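Side-chain contacts in Non-heme chloroperoxidase CPO-A1 (Streptomyces aureofaciens, PDB 1A8Q), which halogenates organic substrates without heme: it can brominate, and may be a chlorinating enzyme in 7-chlorotetracycline biosynthesis: residues D53-G58 with D65-D70; L79-D84 with T109-S114; V88-H93 with G98-Y103; D141-G146 with S152-D157. One frame throughout, in Å; residues are numbered along the deposited sequence.

In the fold
All four contacts lie in one alpha/beta hydrolase fold. Contact 1 comes first, at the start of helix 69-82, and contact 2 uses its end, centres about 19 Å apart. Contact 3 is nested in the loop that contact 2 closes, centres about 11 Å apart; both reach the central sheet, where strands 88-93 and 112-118 are neighbours. Salt bridges R54-E99 and D70-R102 join contact 1 to contact 3. Contact 4, last in sequence, lies in helix 137-162, probably of the cap, its centre about 26 Å from that of contact 3 and about 35 Å from that of contact 2. The side chains of A92 (contact 3) and L143 (contact 4) lie about 8 and 9 Å from that of the catalytic S94.

Contact 1 (D53-G58 with D65-D70); sequences DRRGHG and DGYDFD
R55 holds CG between its own backbone N and carbonyl carbon (chi1 63°), and a bend at chi3 then swings the guanidinium onto the chain at D65 and G66. Y67 starts differently, with CG beside the backbone N and anti to the carbonyl carbon, which carries its phenol back to R55 and G56. This is the loop of the alpha/beta hydrolase fold that runs from strand 48-52 into helix 69-82. The arginine grips a single backbone oxygen side-on: NE of R55 lies 3.2 Å from D65 O, and NH2 of R55 lies 3.1 Å from D65 O. Both bonds stay close to the guanidinium plane, but NE comes in on a lone pair in the carbonyl plane, whereas NH2 stands 46° above that plane. A long salt bridge of 3.7 Å from R55 NH2 to D65 OD1 adds to the grip, while NH1 pairs with D75 of helix 69-82. Arginine suits the place because one side chain offers N-H groups to both loop and helix.

Y67 approaches with its ring edge, CE1 being 3.4 Å from R55 O. Its hydroxyl, hydrogen-bonded to V63 O and T188 OG1, packs 3.3 Å from G56 CA. Glycine fits here for two reasons: it has no CB in the way of that oxygen, and its positive phi serves the third position of the type II turn R54-H57. The R55 carbonyl takes a hydrogen bond from H57, whose ND1 donates to R55 O at 2.8 Å, in the imidazole plane but 43° above the carbonyl plane.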
# COMPACT_ATOMS: atom_id res chain seq x y z
N ASP A 53 4.47 6.50 8.18
CA ASP A 53 5.42 6.52 7.09
C ASP A 53 6.40 5.34 7.30
O ASP A 53 6.97 5.22 8.40
CB ASP A 53 6.27 7.81 7.16
CG ASP A 53 5.47 9.08 6.82
OD1 ASP A 53 4.32 9.02 6.35
OD2 ASP A 53 6.05 10.17 7.03
N ARG A 54 6.50 4.51 6.29
CA ARG A 54 7.39 3.32 6.38
C ARG A 54 8.82 3.79 6.65
O ARG A 54 9.20 4.89 6.26
CB ARG A 54 7.30 2.57 5.06
CG ARG A 54 8.13 1.27 4.98
CD ARG A 54 7.72 0.42 3.76
NE ARG A 54 6.31 0.02 3.99
CZ ARG A 54 5.30 0.42 3.24
NH1 ARG A 54 5.38 1.16 2.14
NH2 ARG A 54 4.06 0.01 3.59
N ARG A 55 9.61 2.97 7.34
CA ARG A 55 11.02 3.33 7.59
C ARG A 55 11.63 3.79 6.29
O ARG A 55 11.42 3.30 5.20
CB ARG A 55 11.78 2.11 8.15
CG ARG A 55 11.81 0.97 7.13
CD ARG A 55 12.13 -0.35 7.84
NE ARG A 55 13.45 -0.42 8.43
CZ ARG A 55 13.78 -0.49 9.71
NH1 ARG A 55 12.99 -0.51 10.75
NH2 ARG A 55 15.09 -0.56 10.00
N GLY A 56 12.48 4.89 6.39
CA GLY A 56 13.08 5.38 5.15
C GLY A 56 12.18 6.12 4.18
O GLY A 56 12.59 6.39 3.05
N HIS A 57 10.97 6.53 4.59
CA HIS A 57 10.05 7.24 3.74
C HIS A 57 9.50 8.43 4.58
O HIS A 57 9.50 8.33 5.81
CB HIS A 57 8.84 6.35 3.32
CG HIS A 57 9.19 5.15 2.46
ND1 HIS A 57 9.94 4.08 2.90
CD2 HIS A 57 8.83 4.89 1.19
CE1 HIS A 57 10.09 3.22 1.92
NE2 HIS A 57 9.45 3.69 0.86
N GLY A 58 9.05 9.43 3.88
CA GLY A 58 8.39 10.56 4.56
C GLY A 58 9.27 11.14 5.65
O GLY A 58 10.42 11.54 5.36
N ASP A 65 18.95 -0.02 6.61
CA ASP A 65 18.64 -1.45 6.54
C ASP A 65 17.18 -1.74 6.87
O ASP A 65 16.44 -0.85 7.26
CB ASP A 65 19.48 -2.19 7.61
CG ASP A 65 19.68 -1.35 8.83
OD1 ASP A 65 18.76 -0.87 9.53
OD2 ASP A 65 20.90 -1.09 9.11
N GLY A 66 16.87 -3.04 6.73
CA GLY A 66 15.51 -3.43 7.11
C GLY A 66 14.46 -3.18 6.06
O GLY A 66 13.26 -3.14 6.43
N TYR A 67 14.80 -3.09 4.78
CA TYR A 67 13.79 -2.91 3.73
C TYR A 67 13.30 -4.30 3.27
O TYR A 67 13.59 -4.73 2.15
CB TYR A 67 14.39 -2.11 2.57
CG TYR A 67 14.67 -0.66 2.97
CD1 TYR A 67 13.62 0.22 3.21
CD2 TYR A 67 15.97 -0.20 3.07
CE1 TYR A 67 13.86 1.53 3.61
CE2 TYR A 67 16.24 1.12 3.42
CZ TYR A 67 15.19 1.97 3.69
OH TYR A 67 15.44 3.29 4.02
N ASP A 68 12.57 -4.96 4.17
CA ASP A 68 12.04 -6.30 3.89
C ASP A 68 10.70 -6.41 4.61
O ASP A 68 10.48 -5.72 5.62
CB ASP A 68 12.99 -7.39 4.39
CG ASP A 68 13.21 -7.35 5.88
OD1 ASP A 68 12.44 -7.98 6.61
OD2 ASP A 68 14.13 -6.67 6.38
N PHE A 69 9.84 -7.32 4.15
CA PHE A 69 8.49 -7.35 4.74
C PHE A 69 8.43 -7.76 6.18
O PHE A 69 7.47 -7.40 6.87
CB PHE A 69 7.55 -8.20 3.85
CG PHE A 69 7.23 -7.44 2.59
CD1 PHE A 69 6.34 -6.39 2.67
CD2 PHE A 69 7.81 -7.76 1.38
CE1 PHE A 69 6.02 -5.68 1.51
CE2 PHE A 69 7.46 -7.06 0.23
CZ PHE A 69 6.59 -5.99 0.29
N ASP A 70 9.32 -8.66 6.67
CA ASP A 70 9.29 -9.01 8.09
C ASP A 70 9.56 -7.77 8.96
O ASP A 70 8.89 -7.53 9.95
CB ASP A 70 10.39 -10.04 8.36
CG ASP A 70 10.01 -11.42 7.86
OD1 ASP A 70 8.85 -11.74 7.59
OD2 ASP A 70 10.97 -12.24 7.76

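Contact 2 (L79-D84 with T109-S114); sequences LLTDLD and TGRLRS
R111 reaches D84 with a chain extended from CG to NE, and its NH1 donates to D84 OD1 at 3.0 Å in a salt bridge that is almost perfectly straight (N-H...O 177°). The oxygen accepts on its anti lone pair, the one turned away from OD2, and lies in the guanidinium plane, while the carboxylate is set steeply against that plane at 79°. D84 can offer this oxygen because CG stands anti to the backbone N (chi1 -165°), which brings the end of the side chain back towards R111. Aspartate suits this helix end, where its carboxylate meets the arginine's charge. NH1 has a second acceptor in L85 O, so one nitrogen serves both the carboxylate and the chain just beyond it.

D84 is the residue that leaves helix 69-82 in a Schellman motif: it has positive phi, and its N makes a weak bond to T81 O. The arginine comes from the type I turn T109-L112 that, in this alpha/beta hydrolase fold, connects helix 96-107 with strand 112-118; the turn is closed by L112 N to T109 O at 2.9 Å.

Over one face of the guanidinium lie the last helical turn's L80 O, 3.8 Å from R111 NH1, and T81 CA, 3.9 Å from R111 NH2. Carbonyls at this end of a helix would probably favour the positive charge. T81 OG1 turns back to N77 O, a usual use of threonine in a helix. The arginine's aliphatic part serves the apolar side, its CD resting 4.1 Å from L80 CB, and Y103 of helix 96-107 touches both L80 and R111.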
# COMPACT_ATOMS: atom_id res chain seq x y z
N LEU A 79 3.82 -0.14 16.29
CA LEU A 79 2.92 1.01 16.30
C LEU A 79 1.57 0.61 16.90
O LEU A 79 1.03 1.30 17.76
CB LEU A 79 2.73 1.50 14.85
CG LEU A 79 1.72 2.65 14.67
CD1 LEU A 79 2.27 3.95 15.20
CD2 LEU A 79 1.38 2.78 13.19
N LEU A 80 1.05 -0.55 16.50
CA LEU A 80 -0.25 -1.00 17.03
C LEU A 80 -0.16 -1.33 18.51
O LEU A 80 -1.08 -1.06 19.27
CB LEU A 80 -0.72 -2.24 16.27
CG LEU A 80 -1.01 -2.09 14.77
CD1 LEU A 80 -1.62 -3.39 14.24
CD2 LEU A 80 -1.91 -0.93 14.40
N THR A 81 0.98 -1.87 18.94
CA THR A 81 1.17 -2.19 20.35
C THR A 81 1.39 -0.96 21.21
O THR A 81 0.82 -0.85 22.31
CB THR A 81 2.40 -3.14 20.50
OG1 THR A 81 2.10 -4.33 19.73
CG2 THR A 81 2.61 -3.48 21.96
N ASP A 82 2.20 -0.01 20.74
CA ASP A 82 2.47 1.22 21.49
C ASP A 82 1.17 1.98 21.74
O ASP A 82 0.98 2.57 22.81
CB ASP A 82 3.41 2.12 20.69
CG ASP A 82 3.78 3.44 21.33
OD1 ASP A 82 3.97 3.51 22.56
OD2 ASP A 82 4.00 4.44 20.61
N LEU A 83 0.31 2.09 20.75
CA LEU A 83 -0.97 2.78 20.87
C LEU A 83 -2.08 1.90 21.44
O LEU A 83 -3.20 2.37 21.63
CB LEU A 83 -1.39 3.30 19.48
CG LEU A 83 -0.45 4.38 18.92
CD1 LEU A 83 -0.94 4.86 17.56
CD2 LEU A 83 -0.30 5.54 19.88
N ASP A 84 -1.77 0.64 21.66
CA ASP A 84 -2.65 -0.41 22.14
C ASP A 84 -3.96 -0.39 21.39
O ASP A 84 -5.06 -0.28 21.95
CB ASP A 84 -2.85 -0.29 23.66
CG ASP A 84 -3.46 -1.57 24.22
OD1 ASP A 84 -3.52 -2.62 23.54
OD2 ASP A 84 -3.90 -1.48 25.38
N THR A 109 -4.26 -12.15 13.92
CA THR A 109 -5.35 -11.20 13.76
C THR A 109 -6.04 -10.80 15.05
O THR A 109 -7.12 -10.18 15.00
CB THR A 109 -6.42 -11.77 12.81
OG1 THR A 109 -6.86 -13.04 13.37
CG2 THR A 109 -5.85 -11.99 11.42
N GLY A 110 -5.39 -10.98 16.19
CA GLY A 110 -6.02 -10.68 17.48
C GLY A 110 -6.43 -9.23 17.66
O GLY A 110 -7.47 -8.93 18.27
N ARG A 111 -5.67 -8.29 17.07
CA ARG A 111 -6.02 -6.87 17.19
C ARG A 111 -6.88 -6.39 16.05
O ARG A 111 -7.22 -5.19 15.98
CB ARG A 111 -4.72 -6.03 17.16
CG ARG A 111 -3.85 -6.13 18.38
CD ARG A 111 -2.63 -5.19 18.29
NE ARG A 111 -1.86 -5.28 19.52
CZ ARG A 111 -2.07 -4.70 20.68
NH1 ARG A 111 -3.07 -3.85 20.87
NH2 ARG A 111 -1.20 -4.95 21.66
N LEU A 112 -7.22 -7.26 15.10
CA LEU A 112 -7.86 -6.81 13.88
C LEU A 112 -9.33 -7.18 13.75
O LEU A 112 -9.76 -8.28 14.13
CB LEU A 112 -7.16 -7.36 12.62
CG LEU A 112 -5.63 -7.27 12.58
CD1 LEU A 112 -5.10 -7.84 11.27
CD2 LEU A 112 -5.22 -5.80 12.74
N ARG A 113 -10.05 -6.28 13.14
CA ARG A 113 -11.44 -6.52 12.77
C ARG A 113 -11.55 -6.94 11.32
O ARG A 113 -12.31 -7.87 10.99
CB ARG A 113 -12.26 -5.23 12.97
CG ARG A 113 -13.72 -5.48 12.53
CD ARG A 113 -14.51 -4.30 13.08
NE ARG A 113 -15.91 -4.57 13.20
CZ ARG A 113 -16.74 -4.01 14.07
NH1 ARG A 113 -16.35 -3.12 14.96
NH2 ARG A 113 -18.00 -4.44 14.00
N SER A 114 -10.87 -6.22 10.42
CA SER A 114 -11.04 -6.46 8.99
C SER A 114 -9.84 -5.84 8.22
O SER A 114 -9.03 -5.18 8.86
CB SER A 114 -12.35 -5.89 8.45
OG SER A 114 -12.42 -4.49 8.83

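Contact 3 (V88-H93 with G98-Y103); sequences VTLVAH and GELARY
Strand 88-93 and helix 96-107 are the first two elements of a beta-alpha-beta unit at the heart of the alpha/beta hydrolase fold, and L90, A92, L100 and Y103 seal the joint between them. The strand and the segment 98-103 run at 139° to each other, their axes 8.3 Å apart at closest. L100 is the central side chain. With CG anti to its backbone N (chi1 -163°), it reaches straight off the helix and lays CD1 on the strand, 3.6 Å from A92 CB and 3.8 Å from L90 CB. L90 answers at an oblique angle: its CD1 comes within 3.8 Å of L100 CG and, on the side of the next helical turn, 4.1 Å from Y103 CD2.

No polar atoms meet here; the contact is buried and wholly apolar. Branched leucines suit it, since their methyls can fill the gap between a sheet and a helix, and the small A92 lets the helix draw near where the two chains are closest. Beyond the pair, L100 also touches L117 and F211, and L90 lies against V23 and L112 of the neighbouring strands. A92 stands two residues ahead of the catalytic S94, at a position usually small in the nucleophile elbow, the sharp strand-nucleophile-helix turn typical of alpha/beta hydrolases.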
# COMPACT_ATOMS: atom_id res chain seq x y z
N VAL A 88 -9.05 -3.16 14.93
CA VAL A 88 -8.54 -2.30 13.85
C VAL A 88 -8.91 -2.76 12.46
O VAL A 88 -8.96 -3.96 12.14
CB VAL A 88 -7.00 -2.33 13.99
CG1 VAL A 88 -6.31 -1.60 12.83
CG2 VAL A 88 -6.47 -1.81 15.33
N THR A 89 -9.13 -1.83 11.52
CA THR A 89 -9.18 -2.18 10.10
C THR A 89 -7.85 -1.70 9.49
O THR A 89 -7.57 -0.53 9.64
CB THR A 89 -10.35 -1.54 9.39
OG1 THR A 89 -11.56 -2.17 9.88
CG2 THR A 89 -10.31 -1.84 7.88
N LEU A 90 -7.15 -2.60 8.83
CA LEU A 90 -5.92 -2.20 8.14
C LEU A 90 -6.28 -2.01 6.69
O LEU A 90 -7.00 -2.83 6.07
CB LEU A 90 -4.87 -3.33 8.17
CG LEU A 90 -4.33 -3.65 9.58
CD1 LEU A 90 -3.33 -4.81 9.42
CD2 LEU A 90 -3.68 -2.44 10.21
N VAL A 91 -5.83 -0.91 6.09
CA VAL A 91 -6.16 -0.61 4.69
C VAL A 91 -4.80 -0.41 4.01
O VAL A 91 -4.05 0.45 4.47
CB VAL A 91 -6.94 0.70 4.59
CG1 VAL A 91 -7.18 1.05 3.13
CG2 VAL A 91 -8.26 0.60 5.38
N ALA A 92 -4.50 -1.20 2.99
CA ALA A 92 -3.16 -1.10 2.39
C ALA A 92 -3.22 -0.86 0.91
O ALA A 92 -4.13 -1.33 0.22
CB ALA A 92 -2.48 -2.46 2.67
N HIS A 93 -2.24 -0.09 0.40
CA HIS A 93 -2.17 0.08 -1.06
C HIS A 93 -0.85 -0.51 -1.59
O HIS A 93 0.16 -0.39 -0.92
CB HIS A 93 -2.15 1.60 -1.37
CG HIS A 93 -1.85 1.91 -2.80
ND1 HIS A 93 -0.73 2.72 -3.09
CD2 HIS A 93 -2.42 1.62 -3.97
CE1 HIS A 93 -0.68 2.87 -4.41
NE2 HIS A 93 -1.69 2.21 -4.98
N GLY A 98 1.75 -6.16 1.09
CA GLY A 98 2.66 -7.16 1.61
C GLY A 98 2.93 -6.95 3.08
O GLY A 98 3.18 -7.86 3.86
N GLU A 99 3.05 -5.66 3.55
CA GLU A 99 3.18 -5.38 4.97
C GLU A 99 1.97 -5.89 5.75
O GLU A 99 2.12 -6.46 6.84
CB GLU A 99 3.37 -3.84 5.16
CG GLU A 99 3.47 -3.41 6.63
CD GLU A 99 3.80 -1.90 6.75
OE1 GLU A 99 4.62 -1.44 5.94
OE2 GLU A 99 3.22 -1.27 7.63
N LEU A 100 0.79 -5.70 5.20
CA LEU A 100 -0.47 -6.15 5.83
C LEU A 100 -0.48 -7.69 5.88
O LEU A 100 -0.62 -8.21 6.97
CB LEU A 100 -1.64 -5.64 5.00
CG LEU A 100 -3.02 -5.65 5.70
CD1 LEU A 100 -4.04 -4.87 4.85
CD2 LEU A 100 -3.53 -7.07 5.83
N ALA A 101 -0.18 -8.29 4.76
CA ALA A 101 -0.18 -9.79 4.74
C ALA A 101 0.84 -10.37 5.67
O ALA A 101 0.58 -11.33 6.44
CB ALA A 101 0.06 -10.20 3.30
N ARG A 102 2.07 -9.85 5.69
CA ARG A 102 3.10 -10.41 6.56
C ARG A 102 2.83 -10.10 8.01
O ARG A 102 3.17 -10.89 8.88
CB ARG A 102 4.50 -9.97 6.06
CG ARG A 102 5.62 -10.53 6.93
CD ARG A 102 5.73 -12.06 6.86
NE ARG A 102 5.55 -12.55 5.52
CZ ARG A 102 6.53 -12.66 4.62
NH1 ARG A 102 7.76 -12.30 4.96
NH2 ARG A 102 6.23 -13.14 3.41
N TYR A 103 2.17 -8.97 8.36
CA TYR A 103 1.71 -8.73 9.71
C TYR A 103 0.73 -9.84 10.16
O TYR A 103 0.93 -10.34 11.27
CB TYR A 103 1.03 -7.32 9.80
CG TYR A 103 0.49 -7.11 11.21
CD1 TYR A 103 1.24 -6.68 12.28
CD2 TYR A 103 -0.86 -7.39 11.40
CE1 TYR A 103 0.67 -6.55 13.55
CE2 TYR A 103 -1.45 -7.26 12.65
CZ TYR A 103 -0.68 -6.85 13.69
OH TYR A 103 -1.28 -6.72 14.93

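Contact 4 (D141-G146 with S152-D157); sequences DALKNG and SQFWKD
F154 lays its phenyl ring flat against G146, a face-on CH-pi contact in which G146 CA sits 3.8 Å from the ring centroid, 25° off the normal. L143 meets the same ring differently: the two side chains cross at about a right angle, and CD2 of L143 comes in at the edge, in the ring plane, 3.8 Å from F154 CZ. Leucine suits the place, its branched methyl giving the phenyl edge an apolar partner. The ring's outer end is also close to the backbone, with F154 CZ 3.6 Å from L143 O. At its root, F154 CB lies 3.5 Å from G146 O. CG of F154 is anti to its backbone N (chi1 -179°), which sends the ring out from 152-157 towards segment 141-146. Glycine suits position 146: with no CB in the way of F154 CD1, its CA can come up against the ring face, offset toward the rim.

Helix 137-162 is kinked at S152 and Q153, whose N atoms lack bonds to the turn before, and the axes of the two short segments run at 135° to each other. The carboxylate of E150 accepts from both N atoms. F154 CD2 lies over a face of the W155 ring, offset toward its rim.

L143 stands about 9 Å, side chain to side chain, from the catalytic S94. A bent helix here is consistent with the helical cap that many alpha/beta hydrolases insert after strand 112-118.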
# COMPACT_ATOMS: atom_id res chain seq x y z
N ASP A 141 14.03 -4.93 -13.02
CA ASP A 141 15.39 -4.41 -13.29
C ASP A 141 15.32 -2.94 -13.69
O ASP A 141 16.19 -2.15 -13.28
CB ASP A 141 16.06 -5.20 -14.41
CG ASP A 141 16.41 -6.62 -14.04
OD1 ASP A 141 16.51 -6.95 -12.84
OD2 ASP A 141 16.58 -7.44 -14.98
N ALA A 142 14.41 -2.59 -14.59
CA ALA A 142 14.24 -1.24 -15.10
C ALA A 142 13.85 -0.28 -13.98
O ALA A 142 14.35 0.87 -13.97
CB ALA A 142 13.20 -1.11 -16.21
N LEU A 143 12.97 -0.69 -13.06
CA LEU A 143 12.67 0.23 -11.94
C LEU A 143 13.90 0.53 -11.12
O LEU A 143 14.13 1.69 -10.73
CB LEU A 143 11.60 -0.36 -11.02
CG LEU A 143 10.28 -0.63 -11.75
CD1 LEU A 143 9.34 -1.33 -10.76
CD2 LEU A 143 9.60 0.67 -12.20
N LYS A 144 14.71 -0.49 -10.80
CA LYS A 144 15.87 -0.26 -9.97
C LYS A 144 16.90 0.59 -10.72
O LYS A 144 17.50 1.49 -10.09
CB LYS A 144 16.54 -1.57 -9.53
CG LYS A 144 15.67 -2.36 -8.56
CD LYS A 144 16.39 -3.66 -8.19
CE LYS A 144 16.09 -4.71 -9.27
NZ LYS A 144 16.70 -6.00 -8.82
N ASN A 145 17.07 0.32 -12.02
CA ASN A 145 18.03 1.13 -12.79
C ASN A 145 17.55 2.58 -12.91
O ASN A 145 18.41 3.47 -12.95
CB ASN A 145 18.23 0.57 -14.20
CG ASN A 145 19.41 1.23 -14.90
OD1 ASN A 145 19.58 1.19 -16.12
ND2 ASN A 145 20.29 1.90 -14.16
N GLY A 146 16.24 2.80 -12.95
CA GLY A 146 15.74 4.18 -13.05
C GLY A 146 16.09 4.92 -11.78
O GLY A 146 16.47 6.11 -11.88
N SER A 152 15.20 11.64 -9.37
CA SER A 152 14.20 12.74 -9.47
C SER A 152 13.44 12.70 -10.77
O SER A 152 12.18 12.69 -10.79
CB SER A 152 14.94 14.07 -9.29
OG SER A 152 13.98 15.14 -9.35
N GLN A 153 14.13 12.61 -11.92
CA GLN A 153 13.49 12.48 -13.21
C GLN A 153 12.70 11.16 -13.25
O GLN A 153 11.63 11.14 -13.84
CB GLN A 153 14.51 12.39 -14.37
CG GLN A 153 13.86 12.44 -15.75
CD GLN A 153 13.03 13.68 -15.98
OE1 GLN A 153 13.43 14.80 -15.62
NE2 GLN A 153 11.85 13.55 -16.60
N PHE A 154 13.26 10.12 -12.62
CA PHE A 154 12.56 8.81 -12.66
C PHE A 154 11.18 8.89 -12.03
O PHE A 154 10.22 8.25 -12.51
CB PHE A 154 13.41 7.75 -11.97
CG PHE A 154 12.73 6.37 -12.01
CD1 PHE A 154 12.61 5.71 -13.20
CD2 PHE A 154 12.32 5.81 -10.80
CE1 PHE A 154 12.02 4.42 -13.21
CE2 PHE A 154 11.75 4.53 -10.82
CZ PHE A 154 11.64 3.89 -12.02
N TRP A 155 11.04 9.66 -10.95
CA TRP A 155 9.67 9.76 -10.34
C TRP A 155 8.75 10.50 -11.28
O TRP A 155 7.54 10.19 -11.35
CB TRP A 155 9.79 10.42 -8.97
CG TRP A 155 10.68 9.68 -8.03
CD1 TRP A 155 11.58 10.24 -7.17
CD2 TRP A 155 10.68 8.26 -7.74
NE1 TRP A 155 12.21 9.26 -6.46
CE2 TRP A 155 11.66 8.04 -6.78
CE3 TRP A 155 9.92 7.18 -8.24
CZ2 TRP A 155 11.94 6.77 -6.26
CZ3 TRP A 155 10.19 5.92 -7.71
CH2 TRP A 155 11.20 5.74 -6.75
N LYS A 156 9.23 11.57 -11.94
CA LYS A 156 8.39 12.28 -12.90
C LYS A 156 7.94 11.35 -14.02
O LYS A 156 6.74 11.35 -14.38
CB LYS A 156 9.15 13.46 -13.52
CG LYS A 156 9.59 14.39 -12.36
CD LYS A 156 10.57 15.47 -12.73
CE LYS A 156 10.42 16.07 -14.11
NZ LYS A 156 9.15 16.87 -14.20
N ASP A 157 8.86 10.50 -14.53
CA ASP A 157 8.46 9.60 -15.60
C ASP A 157 7.54 8.48 -15.12
O ASP A 157 6.62 8.10 -15.85
CB ASP A 157 9.72 8.96 -16.21
CG ASP A 157 10.63 9.97 -16.90
OD1 ASP A 157 10.22 11.06 -17.28
OD2 ASP A 157 11.81 9.63 -17.10